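Local atomic coordinates of HTH-type transcriptional regulator cbl (Escherichia coli K12, PDB entry 2FYI), a protein that may act as an accessory DNA-binding regulator of the cys regulon and is represented here by its cofactor-binding domain. Residues Val15-Thr20 with Glu63-Ile68; Ala19-Gln24 with Gln53-Leu58. All coordinates share one frame; numbering follows the deposited sequence.

Contact 1: residues Val15-Thr20 with Glu63-Ile68; sequences VLTIAT and EADIGI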
ATOM      1  N   VAL A  15      -3.001 -13.563 -22.038  1.00 36.17           N
ATOM      2  CA  VAL A  15      -2.683 -12.722 -20.921  1.00 35.04           C
ATOM      3  C   VAL A  15      -3.789 -12.842 -19.880  1.00 35.47           C
ATOM      4  O   VAL A  15      -4.961 -12.634 -20.182  1.00 36.62           O
ATOM      5  CB  VAL A  15      -2.550 -11.268 -21.363  1.00 34.03           C
ATOM      6  CG1 VAL A  15      -2.066 -10.423 -20.204  1.00 33.94           C
ATOM      7  CG2 VAL A  15      -1.622 -11.161 -22.557  1.00 32.94           C
ATOM      8  N   LEU A  16      -3.424 -13.181 -18.651  1.00 34.47           N
ATOM      9  CA  LEU A  16      -4.389 -13.195 -17.572  1.00 33.25           C
ATOM     10  C   LEU A  16      -4.179 -11.955 -16.724  1.00 33.11           C
ATOM     11  O   LEU A  16      -3.114 -11.779 -16.151  1.00 33.34           O
ATOM     12  CB  LEU A  16      -4.199 -14.434 -16.708  1.00 32.64           C
ATOM     13  CG  LEU A  16      -5.044 -14.463 -15.442  1.00 32.27           C
ATOM     14  CD1 LEU A  16      -6.510 -14.530 -15.791  1.00 31.93           C
ATOM     15  CD2 LEU A  16      -4.652 -15.651 -14.622  1.00 32.53           C
ATOM     16  N   THR A  17      -5.179 -11.093 -16.631  1.00 32.27           N
ATOM     17  CA  THR A  17      -5.040  -9.926 -15.790  1.00 32.41           C
ATOM     18  C   THR A  17      -5.847 -10.086 -14.490  1.00 32.68           C
ATOM     19  O   THR A  17      -7.060 -10.271 -14.522  1.00 33.20           O
ATOM     20  CB  THR A  17      -5.437  -8.633 -16.534  1.00 32.43           C
ATOM     21  OG1 THR A  17      -4.543  -8.422 -17.624  1.00 33.20           O
ATOM     22  CG2 THR A  17      -5.328  -7.435 -15.608  1.00 33.33           C
ATOM     23  N   ILE A  18      -5.166 -10.007 -13.348  1.00 31.85           N
ATOM     24  CA  ILE A  18      -5.812 -10.094 -12.048  1.00 31.92           C
ATOM     25  C   ILE A  18      -5.706  -8.765 -11.339  1.00 32.13           C
ATOM     26  O   ILE A  18      -4.633  -8.177 -11.294  1.00 32.54           O
ATOM     27  CB  ILE A  18      -5.137 -11.133 -11.184  1.00 31.83           C
ATOM     28  CG1 ILE A  18      -5.491 -12.518 -11.724  1.00 31.54           C
ATOM     29  CG2 ILE A  18      -5.508 -10.941  -9.695  1.00 31.28           C
ATOM     30  CD1 ILE A  18      -4.503 -13.590 -11.321  1.00 31.93           C
ATOM     31  N   ALA A  19      -6.824  -8.289 -10.801  1.00 32.08           N
ATOM     32  CA  ALA A  19      -6.830  -7.057 -10.050  1.00 32.03           C
ATOM     33  C   ALA A  19      -7.064  -7.410  -8.591  1.00 32.36           C
ATOM     34  O   ALA A  19      -7.941  -8.227  -8.259  1.00 32.62           O
ATOM     35  CB  ALA A  19      -7.887  -6.124 -10.567  1.00 31.12           C
ATOM     36  N   THR A  20      -6.266  -6.818  -7.721  1.00 32.41           N
ATOM     37  CA  THR A  20      -6.334  -7.192  -6.337  1.00 33.23           C
ATOM     38  C   THR A  20      -5.845  -6.125  -5.349  1.00 33.50           C
ATOM     39  O   THR A  20      -5.335  -5.079  -5.735  1.00 33.57           O
ATOM     40  CB  THR A  20      -5.566  -8.475  -6.133  1.00 32.55           C
ATOM     41  OG1 THR A  20      -5.958  -9.033  -4.889  1.00 33.83           O
ATOM     42  CG2 THR A  20      -4.070  -8.238  -6.152  1.00 31.06           C
ATOM     43  N   GLU A  63     -11.159  -4.547 -18.156  1.00 43.05           N
ATOM     44  CA  GLU A  63      -9.733  -4.267 -17.954  1.00 44.29           C
ATOM     45  C   GLU A  63      -9.025  -5.309 -17.097  1.00 43.67           C
ATOM     46  O   GLU A  63      -7.787  -5.349 -17.085  1.00 44.55           O
ATOM     47  CB  GLU A  63      -9.525  -2.926 -17.264  1.00 46.46           C
ATOM     48  CG  GLU A  63     -10.014  -1.734 -18.017  1.00 50.20           C
ATOM     49  CD  GLU A  63      -9.416  -1.683 -19.393  1.00 53.40           C
ATOM     50  OE1 GLU A  63      -8.255  -2.121 -19.566  1.00 54.98           O
ATOM     51  OE2 GLU A  63     -10.115  -1.225 -20.329  1.00 55.96           O
ATOM     52  N   ALA A  64      -9.794  -6.107 -16.346  1.00 41.21           N
ATOM     53  CA  ALA A  64      -9.237  -7.218 -15.598  1.00 38.46           C
ATOM     54  C   ALA A  64     -10.127  -8.419 -15.792  1.00 37.50           C
ATOM     55  O   ALA A  64     -11.322  -8.280 -15.948  1.00 36.99           O
ATOM     56  CB  ALA A  64      -9.135  -6.872 -14.148  1.00 37.06           C
ATOM     57  N   ASP A  65      -9.536  -9.599 -15.760  1.00 37.01           N
ATOM     58  CA  ASP A  65     -10.265 -10.836 -15.883  1.00 37.05           C
ATOM     59  C   ASP A  65     -10.862 -11.290 -14.533  1.00 36.50           C
ATOM     60  O   ASP A  65     -12.036 -11.612 -14.463  1.00 36.57           O
ATOM     61  CB  ASP A  65      -9.342 -11.896 -16.511  1.00 39.59           C
ATOM     62  CG  ASP A  65      -8.652 -11.403 -17.838  1.00 43.09           C
ATOM     63  OD1 ASP A  65      -9.351 -10.891 -18.756  1.00 44.72           O
ATOM     64  OD2 ASP A  65      -7.403 -11.552 -18.002  1.00 44.16           O
ATOM     65  N   ILE A  66     -10.057 -11.294 -13.470  1.00 35.69           N
ATOM     66  CA  ILE A  66     -10.488 -11.713 -12.128  1.00 35.07           C
ATOM     67  C   ILE A  66     -10.226 -10.615 -11.098  1.00 35.73           C
ATOM     68  O   ILE A  66      -9.161  -9.997 -11.119  1.00 36.29           O
ATOM     69  CB  ILE A  66      -9.705 -12.956 -11.667  1.00 34.58           C
ATOM     70  CG1 ILE A  66      -9.819 -14.051 -12.709  1.00 34.48           C
ATOM     71  CG2 ILE A  66     -10.231 -13.483 -10.372  1.00 33.04           C
ATOM     72  CD1 ILE A  66      -8.799 -15.092 -12.548  1.00 34.53           C
ATOM     73  N   GLY A  67     -11.186 -10.374 -10.202  1.00 35.55           N
ATOM     74  CA  GLY A  67     -11.004  -9.402  -9.137  1.00 35.48           C
ATOM     75  C   GLY A  67     -10.933 -10.133  -7.813  1.00 36.10           C
ATOM     76  O   GLY A  67     -11.706 -11.068  -7.576  1.00 36.61           O
ATOM     77  N   ILE A  68     -10.005  -9.727  -6.946  1.00 35.87           N
ATOM     78  CA  ILE A  68      -9.875 -10.381  -5.638  1.00 35.80           C
ATOM     79  C   ILE A  68      -9.766  -9.369  -4.521  1.00 36.46           C
ATOM     80  O   ILE A  68      -8.807  -8.576  -4.468  1.00 37.35           O
ATOM     81  CB  ILE A  68      -8.648 -11.294  -5.579  1.00 35.92           C
ATOM     82  CG1 ILE A  68      -8.787 -12.429  -6.604  1.00 36.00           C
ATOM     83  CG2 ILE A  68      -8.479 -11.844  -4.190  1.00 35.25           C
ATOM     84  CD1 ILE A  68      -7.465 -12.867  -7.235  1.00 35.81           C
TER

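Contact 2: residues Ala19-Gln24 with Gln53-Leu58; sequences ATTHTQ and QEIATL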
ATOM      1  N   ALA A  19      -6.824  -8.289 -10.801  1.00 32.08           N
ATOM      2  CA  ALA A  19      -6.830  -7.057 -10.050  1.00 32.03           C
ATOM      3  C   ALA A  19      -7.064  -7.410  -8.591  1.00 32.36           C
ATOM      4  O   ALA A  19      -7.941  -8.227  -8.259  1.00 32.62           O
ATOM      5  CB  ALA A  19      -7.887  -6.124 -10.567  1.00 31.12           C
ATOM      6  N   THR A  20      -6.266  -6.818  -7.721  1.00 32.41           N
ATOM      7  CA  THR A  20      -6.334  -7.192  -6.337  1.00 33.23           C
ATOM      8  C   THR A  20      -5.845  -6.125  -5.349  1.00 33.50           C
ATOM      9  O   THR A  20      -5.335  -5.079  -5.735  1.00 33.57           O
ATOM     10  CB  THR A  20      -5.566  -8.475  -6.133  1.00 32.55           C
ATOM     11  OG1 THR A  20      -5.958  -9.033  -4.889  1.00 33.83           O
ATOM     12  CG2 THR A  20      -4.070  -8.238  -6.152  1.00 31.06           C
ATOM     13  N   THR A  21      -6.002  -6.406  -4.066  1.00 33.97           N
ATOM     14  CA  THR A  21      -5.554  -5.520  -2.978  1.00 34.52           C
ATOM     15  C   THR A  21      -4.191  -5.901  -2.435  1.00 34.34           C
ATOM     16  O   THR A  21      -3.704  -7.006  -2.685  1.00 35.29           O
ATOM     17  CB  THR A  21      -6.527  -5.607  -1.783  1.00 34.72           C
ATOM     18  OG1 THR A  21      -6.651  -6.982  -1.347  1.00 34.56           O
ATOM     19  CG2 THR A  21      -7.878  -5.098  -2.198  1.00 34.64           C
ATOM     20  N   HIS A  22      -3.604  -4.998  -1.659  1.00 34.03           N
ATOM     21  CA  HIS A  22      -2.316  -5.214  -1.033  1.00 33.21           C
ATOM     22  C   HIS A  22      -2.326  -6.504  -0.247  1.00 33.33           C
ATOM     23  O   HIS A  22      -1.385  -7.317  -0.315  1.00 32.13           O
ATOM     24  CB  HIS A  22      -2.025  -4.054  -0.084  1.00 33.23           C
ATOM     25  CG  HIS A  22      -0.761  -4.225   0.702  1.00 33.37           C
ATOM     26  ND1 HIS A  22      -0.698  -4.976   1.863  1.00 33.02           N
ATOM     27  CD2 HIS A  22       0.490  -3.753   0.486  1.00 32.51           C
ATOM     28  CE1 HIS A  22       0.539  -4.959   2.321  1.00 32.87           C
ATOM     29  NE2 HIS A  22       1.278  -4.228   1.502  1.00 33.02           N
ATOM     30  N   THR A  23      -3.409  -6.694   0.500  1.00 33.89           N
ATOM     31  CA  THR A  23      -3.501  -7.852   1.373  1.00 35.10           C
ATOM     32  C   THR A  23      -3.295  -9.173   0.625  1.00 36.20           C
ATOM     33  O   THR A  23      -2.471  -9.984   1.022  1.00 37.01           O
ATOM     34  CB  THR A  23      -4.849  -7.956   2.143  1.00 34.83           C
ATOM     35  OG1 THR A  23      -5.222  -6.698   2.715  1.00 34.53           O
ATOM     36  CG2 THR A  23      -4.720  -8.981   3.239  1.00 33.77           C
ATOM     37  N   GLN A  24      -4.051  -9.421  -0.442  1.00 36.28           N
ATOM     38  CA  GLN A  24      -3.918 -10.726  -1.081  1.00 36.44           C
ATOM     39  C   GLN A  24      -2.652 -10.757  -1.929  1.00 35.39           C
ATOM     40  O   GLN A  24      -1.966 -11.759  -1.952  1.00 35.69           O
ATOM     41  CB  GLN A  24      -5.183 -11.154  -1.863  1.00 37.06           C
ATOM     42  CG  GLN A  24      -6.414 -10.224  -1.730  1.00 38.45           C
ATOM     43  CD  GLN A  24      -7.097 -10.233  -0.351  1.00 40.21           C
ATOM     44  OE1 GLN A  24      -6.707 -10.959   0.580  1.00 40.74           O
ATOM     45  NE2 GLN A  24      -8.137  -9.414  -0.224  1.00 40.85           N
ATOM     46  N   GLN A  53     -13.049  -0.740  -4.835  1.00 41.58           N
ATOM     47  CA  GLN A  53     -13.929  -0.070  -5.775  1.00 43.67           C
ATOM     48  C   GLN A  53     -13.324   0.040  -7.191  1.00 42.35           C
ATOM     49  O   GLN A  53     -14.038  -0.100  -8.196  1.00 41.74           O
ATOM     50  CB  GLN A  53     -14.344   1.281  -5.208  1.00 44.55           C
ATOM     51  CG  GLN A  53     -14.672   2.326  -6.255  1.00 47.86           C
ATOM     52  CD  GLN A  53     -15.465   3.516  -5.672  1.00 49.09           C
ATOM     53  OE1 GLN A  53     -15.371   3.836  -4.451  1.00 51.44           O
ATOM     54  NE2 GLN A  53     -16.268   4.167  -6.542  1.00 50.27           N
ATOM     55  N   GLU A  54     -12.013   0.276  -7.258  1.00 41.21           N
ATOM     56  CA  GLU A  54     -11.273   0.192  -8.513  1.00 40.53           C
ATOM     57  C   GLU A  54     -11.371  -1.185  -9.131  1.00 38.85           C
ATOM     58  O   GLU A  54     -11.520  -1.340 -10.344  1.00 38.97           O
ATOM     59  CB  GLU A  54      -9.801   0.428  -8.252  1.00 42.16           C
ATOM     60  CG  GLU A  54      -9.315   1.786  -8.657  1.00 44.08           C
ATOM     61  CD  GLU A  54      -8.233   2.323  -7.739  1.00 44.71           C
ATOM     62  OE1 GLU A  54      -7.473   1.538  -7.093  1.00 44.52           O
ATOM     63  OE2 GLU A  54      -8.168   3.561  -7.669  1.00 45.33           O
ATOM     64  N   ILE A  55     -11.231  -2.185  -8.278  1.00 36.22           N
ATOM     65  CA  ILE A  55     -11.239  -3.542  -8.708  1.00 34.15           C
ATOM     66  C   ILE A  55     -12.567  -3.859  -9.350  1.00 34.08           C
ATOM     67  O   ILE A  55     -12.623  -4.482 -10.417  1.00 34.45           O
ATOM     68  CB  ILE A  55     -11.006  -4.458  -7.548  1.00 33.37           C
ATOM     69  CG1 ILE A  55      -9.745  -4.026  -6.805  1.00 32.62           C
ATOM     70  CG2 ILE A  55     -10.867  -5.880  -8.042  1.00 33.57           C
ATOM     71  CD1 ILE A  55      -9.229  -5.044  -5.808  1.00 32.84           C
ATOM     72  N   ALA A  56     -13.646  -3.414  -8.723  1.00 33.60           N
ATOM     73  CA  ALA A  56     -14.971  -3.629  -9.294  1.00 32.67           C
ATOM     74  C   ALA A  56     -15.094  -2.933 -10.648  1.00 33.16           C
ATOM     75  O   ALA A  56     -15.618  -3.498 -11.593  1.00 33.96           O
ATOM     76  CB  ALA A  56     -16.049  -3.153  -8.345  1.00 32.22           C
ATOM     77  N   THR A  57     -14.605  -1.707 -10.753  1.00 33.30           N
ATOM     78  CA  THR A  57     -14.679  -0.996 -12.008  1.00 33.37           C
ATOM     79  C   THR A  57     -13.895  -1.717 -13.087  1.00 33.83           C
ATOM     80  O   THR A  57     -14.381  -1.866 -14.199  1.00 34.36           O
ATOM     81  CB  THR A  57     -14.138   0.389 -11.836  1.00 34.06           C
ATOM     82  OG1 THR A  57     -15.019   1.088 -10.967  1.00 36.12           O
ATOM     83  CG2 THR A  57     -14.078   1.108 -13.148  1.00 33.72           C
ATOM     84  N   LEU A  58     -12.686  -2.177 -12.770  1.00 33.89           N
ATOM     85  CA  LEU A  58     -11.868  -2.838 -13.783  1.00 33.69           C
ATOM     86  C   LEU A  58     -12.578  -4.074 -14.286  1.00 34.08           C
ATOM     87  O   LEU A  58     -12.513  -4.392 -15.461  1.00 34.35           O
ATOM     88  CB  LEU A  58     -10.485  -3.194 -13.246  1.00 32.89           C
ATOM     89  CG  LEU A  58      -9.572  -2.019 -12.866  1.00 31.40           C
ATOM     90  CD1 LEU A  58      -8.460  -2.574 -12.038  1.00 31.68           C
ATOM     91  CD2 LEU A  58      -9.022  -1.284 -14.063  1.00 29.19           C
TER

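Contact 1: residues Val15-Thr20 with Glu63-Ile68
Two successive amides of 63-68 grip the carbonyl oxygen of Thr17: Asp65 N reaches Thr17 O at 2.8 Å, tilted from the carbonyl plane, and Ile66 N adds a weak bond to the same oxygen. The grip lies where the chain leaving helix 52-61 enters strand 66-69, which runs parallel to strand 14-20 in an alpha/beta lobe of this LysR-type effector domain, whose fold is that of the periplasmic binding proteins.

Asp65 also holds the amide on the other side of the same residue. Its OD2 accepts Thr17 N at 2.7 Å in an almost straight bond (178°), using the anti side of the carboxylate and meeting the N-H somewhat out of the carboxylate plane. The carboxylate is carried there because CG stands beside Asp65's own backbone N (chi1 -51°), on a CB that already faces strand 14-20. Leu16 CD1 lies beside this group, 3.8 Å from Asp65 OD2, while the Thr17 methyl CG2 rests against the carbonyl oxygen of Glu63.

Beyond Asp65 the regular parallel ladder takes over, with Ala19 N bonded to Ile66 O at 2.9 Å and Ala19 O accepting Ile68 N. On one face of the sheet, Ile18 packs against Ile66 and sends CG2 obliquely across Ile68 CD1, 3.7 Å away; Phe208 of helix 203-212 covers Ile18 and Ile66. On the other face Ala19 CB meets Ala64 CB at 3.9 Å, with Leu58 of helix 52-61 touching both alanines. The second edge of strand 14-20 is occupied by strand 43-49. At the far end Thr20 donates its hydroxyl to a backbone acceptor, OG1 lying 2.9 Å from Ile68 O and approaching at a C=O...O angle of 130°, well off the carbonyl plane.

Contact 2: residues Ala19-Gln24 with Gln53-Leu58
Ile55 of helix 52-61 is directed toward the end of strand 14-20, where its two branches reach successive residues. From CB, which faces the strand, the short branch CG2 comes to 3.8 Å from Ala19 O and 3.9 Å from Ala19 CB. The longer branch leaves beside the helix backbone N (chi1 -53°) and continues extended through CG1 (chi2 -167°), which carries the terminal methyl past Ala19 to the next residue. There Ile55 CD1 lies 3.6 Å from Thr20 C, resting on the main chain, since the Thr20 side chain turns away from the helix. The same methyl touches Thr21 CG2 at 3.9 Å, the two side chains crossing at about a right angle.

Strand 14-20, helix 22-27 and helix 52-61 belong to one alpha/beta lobe of the LysR effector domain, and Thr21 is the N-cap of helix 22-27, at the turn from strand to helix. In proteins of this fold, such turns at the strand ends commonly face the cleft between the lobes.

One helical turn after Ile55, Leu58 contributes a second methyl, CD1, 3.9 Å from Ala19 CB, so Ala19 CB touches one branch of Ile55 and the end of Leu58. No hydrogen bond joins the two segments. Cutting Ile55 back to an alanine would remove both branches and would probably open a gap against Ala19, the Thr20 backbone and Thr21 CG2. Just before Ile55 on the helix, the carboxylate of Glu54 finds its partners outside the two segments: its OE1 accepts a hydrogen bond from Thr51 N and forms a salt bridge with Arg119 NH2 of the second subunit.

Both contacts are buried, and both start from strand 14-20, sharing Ala19 and Thr20. Contact 1 is lateral: it joins neighbouring strands of the sheet, and its chemistry is chiefly backbone hydrogen bonding, supplemented by a carboxylate and a hydroxyl. Contact 2 is stacked on one face of that sheet, and its smaller interface is made of aliphatic side chains resting on one another and on the backbone of the strand end. Helix 52-61 and strand 66-69 follow each other in the chain, so the two sets of partners are also in touch: Ile55 CG2 packs on Gly67 CA at 3.7 Å. The exposed residues among those that touch are in contact 1, Val15 and Glu63, whereas contact 2 lies nearer the centre of the chain.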